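Local atomic coordinates of protein ElaA (Escherichia coli, PDB entry 5Z6N), a protein that probably transfers an acetyl group from acetyl coenzyme A to an amine, acting as a GNAT-type N-acetyltransferase. Residues B[55-64]-B[76-86]. Numbering follows the deposited sequence.
Sequences KNDELVAYAR and VIGRVIVSEAL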
loop_
_atom_site.group_PDB
_atom_site.type_symbol
_atom_site.label_atom_id
_atom_site.label_comp_id
_atom_site.label_asym_id
_atom_site.label_seq_id
_atom_site.Cartn_x
_atom_site.Cartn_y
_atom_site.Cartn_z
ATOM N N LYS B 55 -5.567 -10.396 -15.787
ATOM C CA LYS B 55 -5.097 -10.883 -17.083
ATOM C C LYS B 55 -3.911 -11.804 -16.812
ATOM O O LYS B 55 -2.758 -11.363 -16.823
ATOM C CB LYS B 55 -4.718 -9.728 -18.018
ATOM C CG LYS B 55 -4.288 -10.181 -19.399
ATOM C CD LYS B 55 -4.097 -9.010 -20.353
ATOM C CE LYS B 55 -4.303 -9.453 -21.788
ATOM N NZ LYS B 55 -5.140 -10.693 -21.867
ATOM N N ASN B 56 -4.207 -13.081 -16.551
ATOM C CA ASN B 56 -3.197 -14.103 -16.292
ATOM C C ASN B 56 -2.280 -13.962 -15.083
ATOM O O ASN B 56 -1.059 -14.102 -15.206
ATOM C CB ASN B 56 -2.343 -14.345 -17.539
ATOM C CG ASN B 56 -3.177 -14.466 -18.800
ATOM O OD1 ASN B 56 -4.053 -15.328 -18.904
ATOM N ND2 ASN B 56 -2.919 -13.590 -19.761
ATOM N N ASP B 57 -2.867 -13.690 -13.917
ATOM C CA ASP B 57 -2.125 -13.520 -12.663
ATOM C C ASP B 57 -1.482 -12.135 -12.724
ATOM O O ASP B 57 -0.392 -11.903 -12.196
ATOM C CB ASP B 57 -1.088 -14.591 -12.334
ATOM C CG ASP B 57 -1.704 -15.965 -12.173
ATOM O OD1 ASP B 57 -2.575 -16.334 -12.993
ATOM O OD2 ASP B 57 -1.316 -16.677 -11.226
ATOM N N GLU B 58 -2.177 -11.200 -13.367
ATOM C CA GLU B 58 -1.764 -9.805 -13.396
ATOM C C GLU B 58 -2.995 -8.935 -13.202
ATOM O O GLU B 58 -3.998 -9.115 -13.899
ATOM C CB GLU B 58 -1.064 -9.455 -14.712
ATOM C CG GLU B 58 -0.379 -8.097 -14.694
ATOM C CD GLU B 58 1.029 -8.144 -15.252
ATOM O OE1 GLU B 58 1.952 -7.662 -14.564
ATOM O OE2 GLU B 58 1.199 -8.655 -16.377
ATOM N N LEU B 59 -2.922 -8.010 -12.249
ATOM C CA LEU B 59 -4.047 -7.141 -11.924
ATOM C C LEU B 59 -3.961 -5.899 -12.800
ATOM O O LEU B 59 -3.106 -5.033 -12.581
ATOM C CB LEU B 59 -4.041 -6.768 -10.446
ATOM C CG LEU B 59 -5.156 -5.788 -10.096
ATOM C CD1 LEU B 59 -6.503 -6.468 -10.186
ATOM C CD2 LEU B 59 -4.939 -5.222 -8.726
ATOM N N VAL B 60 -4.853 -5.812 -13.785
ATOM C CA VAL B 60 -4.795 -4.796 -14.826
ATOM C C VAL B 60 -6.018 -3.887 -14.818
ATOM O O VAL B 60 -6.195 -3.091 -15.740
ATOM C CB VAL B 60 -4.605 -5.444 -16.212
ATOM C CG1 VAL B 60 -3.317 -6.262 -16.239
ATOM C CG2 VAL B 60 -5.800 -6.317 -16.556
ATOM N N ALA B 61 -6.864 -3.986 -13.793
ATOM C CA ALA B 61 -8.052 -3.151 -13.672
ATOM C C ALA B 61 -8.588 -3.275 -12.256
ATOM O O ALA B 61 -8.564 -4.363 -11.677
ATOM C CB ALA B 61 -9.132 -3.555 -14.685
ATOM N N TYR B 62 -9.078 -2.165 -11.708
ATOM C CA TYR B 62 -9.497 -2.151 -10.313
ATOM C C TYR B 62 -10.419 -0.970 -10.050
ATOM O O TYR B 62 -10.259 0.099 -10.645
ATOM C CB TYR B 62 -8.288 -2.084 -9.369
ATOM C CG TYR B 62 -8.660 -1.856 -7.914
ATOM C CD1 TYR B 62 -8.918 -2.925 -7.082
ATOM C CD2 TYR B 62 -8.771 -0.575 -7.386
ATOM C CE1 TYR B 62 -9.267 -2.742 -5.772
ATOM C CE2 TYR B 62 -9.122 -0.381 -6.076
ATOM C CZ TYR B 62 -9.368 -1.470 -5.271
ATOM O OH TYR B 62 -9.717 -1.297 -3.954
ATOM N N ALA B 63 -11.367 -1.174 -9.136
ATOM C CA ALA B 63 -12.175 -0.101 -8.577
ATOM C C ALA B 63 -12.764 -0.586 -7.262
ATOM O O ALA B 63 -13.045 -1.776 -7.096
ATOM C CB ALA B 63 -13.284 0.339 -9.538
ATOM N N ARG B 64 -12.930 0.340 -6.321
ATOM C CA ARG B 64 -13.510 0.022 -5.026
ATOM C C ARG B 64 -14.791 0.819 -4.818
ATOM O O ARG B 64 -14.987 1.895 -5.399
ATOM C CB ARG B 64 -12.529 0.287 -3.870
ATOM C CG ARG B 64 -12.742 1.609 -3.156
ATOM C CD ARG B 64 -11.754 1.778 -1.994
ATOM N NE ARG B 64 -11.589 3.181 -1.656
ATOM C CZ ARG B 64 -10.750 3.619 -0.724
ATOM N NH1 ARG B 64 -10.011 2.759 -0.034
ATOM N NH2 ARG B 64 -10.648 4.916 -0.468
ATOM N N VAL B 76 -20.327 5.227 -3.317
ATOM C CA VAL B 76 -19.147 5.928 -3.814
ATOM C C VAL B 76 -18.310 4.954 -4.627
ATOM O O VAL B 76 -18.026 3.840 -4.170
ATOM C CB VAL B 76 -18.319 6.536 -2.668
ATOM C CG1 VAL B 76 -16.902 6.870 -3.147
ATOM C CG2 VAL B 76 -19.017 7.775 -2.113
ATOM N N ILE B 77 -17.923 5.372 -5.831
ATOM C CA ILE B 77 -16.951 4.659 -6.650
ATOM C C ILE B 77 -15.656 5.458 -6.641
ATOM O O ILE B 77 -15.680 6.691 -6.718
ATOM C CB ILE B 77 -17.457 4.448 -8.091
ATOM C CG1 ILE B 77 -18.701 3.565 -8.106
ATOM C CG2 ILE B 77 -16.374 3.835 -8.964
ATOM C CD1 ILE B 77 -19.227 3.314 -9.500
ATOM N N GLY B 78 -14.530 4.761 -6.531
ATOM C CA GLY B 78 -13.244 5.433 -6.524
ATOM C C GLY B 78 -12.126 4.450 -6.796
ATOM O O GLY B 78 -12.343 3.238 -6.887
ATOM N N ARG B 79 -10.916 5.005 -6.923
ATOM C CA ARG B 79 -9.690 4.241 -7.190
ATOM C C ARG B 79 -9.725 3.564 -8.561
ATOM O O ARG B 79 -9.126 2.502 -8.757
ATOM C CB ARG B 79 -9.420 3.208 -6.089
ATOM C CG ARG B 79 -9.238 3.788 -4.705
ATOM C CD ARG B 79 -8.228 4.922 -4.714
ATOM N NE ARG B 79 -7.463 4.987 -3.476
ATOM C CZ ARG B 79 -7.840 5.689 -2.412
ATOM N NH1 ARG B 79 -7.090 5.703 -1.323
ATOM N NH2 ARG B 79 -8.983 6.357 -2.419
ATOM N N VAL B 80 -10.405 4.182 -9.525
ATOM C CA VAL B 80 -10.641 3.557 -10.823
ATOM C C VAL B 80 -9.329 3.479 -11.594
ATOM O O VAL B 80 -8.693 4.505 -11.864
ATOM C CB VAL B 80 -11.706 4.332 -11.609
ATOM C CG1 VAL B 80 -11.935 3.692 -12.977
ATOM C CG2 VAL B 80 -13.005 4.413 -10.799
ATOM N N ILE B 81 -8.917 2.261 -11.954
ATOM C CA ILE B 81 -7.623 2.041 -12.593
ATOM C C ILE B 81 -7.754 1.094 -13.774
ATOM O O ILE B 81 -8.497 0.108 -13.724
ATOM C CB ILE B 81 -6.573 1.474 -11.614
ATOM C CG1 ILE B 81 -6.442 2.353 -10.375
ATOM C CG2 ILE B 81 -5.229 1.357 -12.309
ATOM C CD1 ILE B 81 -5.490 1.796 -9.351
ATOM N N VAL B 82 -7.020 1.408 -14.839
ATOM C CA VAL B 82 -6.575 0.449 -15.839
ATOM C C VAL B 82 -5.054 0.517 -15.880
ATOM O O VAL B 82 -4.476 1.610 -15.845
ATOM C CB VAL B 82 -7.173 0.740 -17.229
ATOM C CG1 VAL B 82 -6.546 -0.168 -18.274
ATOM C CG2 VAL B 82 -8.686 0.587 -17.206
ATOM N N SER B 83 -4.404 -0.644 -15.925
ATOM C CA SER B 83 -2.947 -0.669 -15.968
ATOM C C SER B 83 -2.453 -0.129 -17.307
ATOM O O SER B 83 -3.024 -0.422 -18.361
ATOM C CB SER B 83 -2.424 -2.086 -15.725
ATOM O OG SER B 83 -2.626 -2.917 -16.852
ATOM N N GLU B 84 -1.373 0.663 -17.255
ATOM C CA GLU B 84 -1.007 1.510 -18.390
ATOM C C GLU B 84 -0.662 0.712 -19.637
ATOM O O GLU B 84 -0.773 1.236 -20.752
ATOM C CB GLU B 84 0.154 2.433 -18.023
ATOM C CG GLU B 84 1.233 1.798 -17.165
ATOM C CD GLU B 84 1.128 2.221 -15.715
ATOM O OE1 GLU B 84 0.305 1.637 -14.977
ATOM O OE2 GLU B 84 1.863 3.151 -15.325
ATOM N N ALA B 85 -0.249 -0.545 -19.481
ATOM C CA ALA B 85 0.021 -1.370 -20.649
ATOM C C ALA B 85 -1.245 -1.692 -21.436
ATOM O O ALA B 85 -1.149 -2.060 -22.612
ATOM C CB ALA B 85 0.717 -2.666 -20.227
ATOM N N LEU B 86 -2.424 -1.541 -20.826
ATOM C CA LEU B 86 -3.669 -2.034 -21.406
ATOM C C LEU B 86 -4.678 -0.930 -21.708
ATOM O O LEU B 86 -5.868 -1.224 -21.861
ATOM C CB LEU B 86 -4.317 -3.064 -20.477
ATOM C CG LEU B 86 -3.923 -4.531 -20.621
ATOM C CD1 LEU B 86 -2.597 -4.808 -19.938
ATOM C CD2 LEU B 86 -5.020 -5.413 -20.060
#
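Arg79 and Tyr62 meet across the antiparallel hairpin of strands 59-67 and 75-82 in the GNAT-type sheet, an example of how a beta bulge redirects a side chain. Gly78 and Arg64 exchange two backbone hydrogen bonds, as do Tyr62 and Ile81, but the register slips by one between these pairs. Arg79 and Val80 together face Ala63 in the bulge; Arg79 has left-handed helical angles (phi 65°), and its side chain leaves the backbone toward the neighbouring strand. Its CB lies in the plane of the Tyr62 ring, at the edge, 3.6 Å from CE2. CG of Arg79 passes 3.9 Å from NE of Arg64. Bends at chi2 (-50°) and chi3 then carry the chain to NE, which forms a salt bridge with Asp38. CZ of Arg64 lies 3.6 Å above the plane of the Arg79 guanidinium, offset toward its rim, with the two planes 49° apart. At the tip, NH1 of Arg79 is 3.7 Å from Arg64 NH2 and makes a long, weak ion pair with Asp40. Arg64 forms salt bridges with Asp40 and Asp43. These aspartates probably offset part of the repulsion between the guanidinium groups, and the salt bridges tie this end of the hairpin to the segment holding Asp38, Asp40 and Asp43.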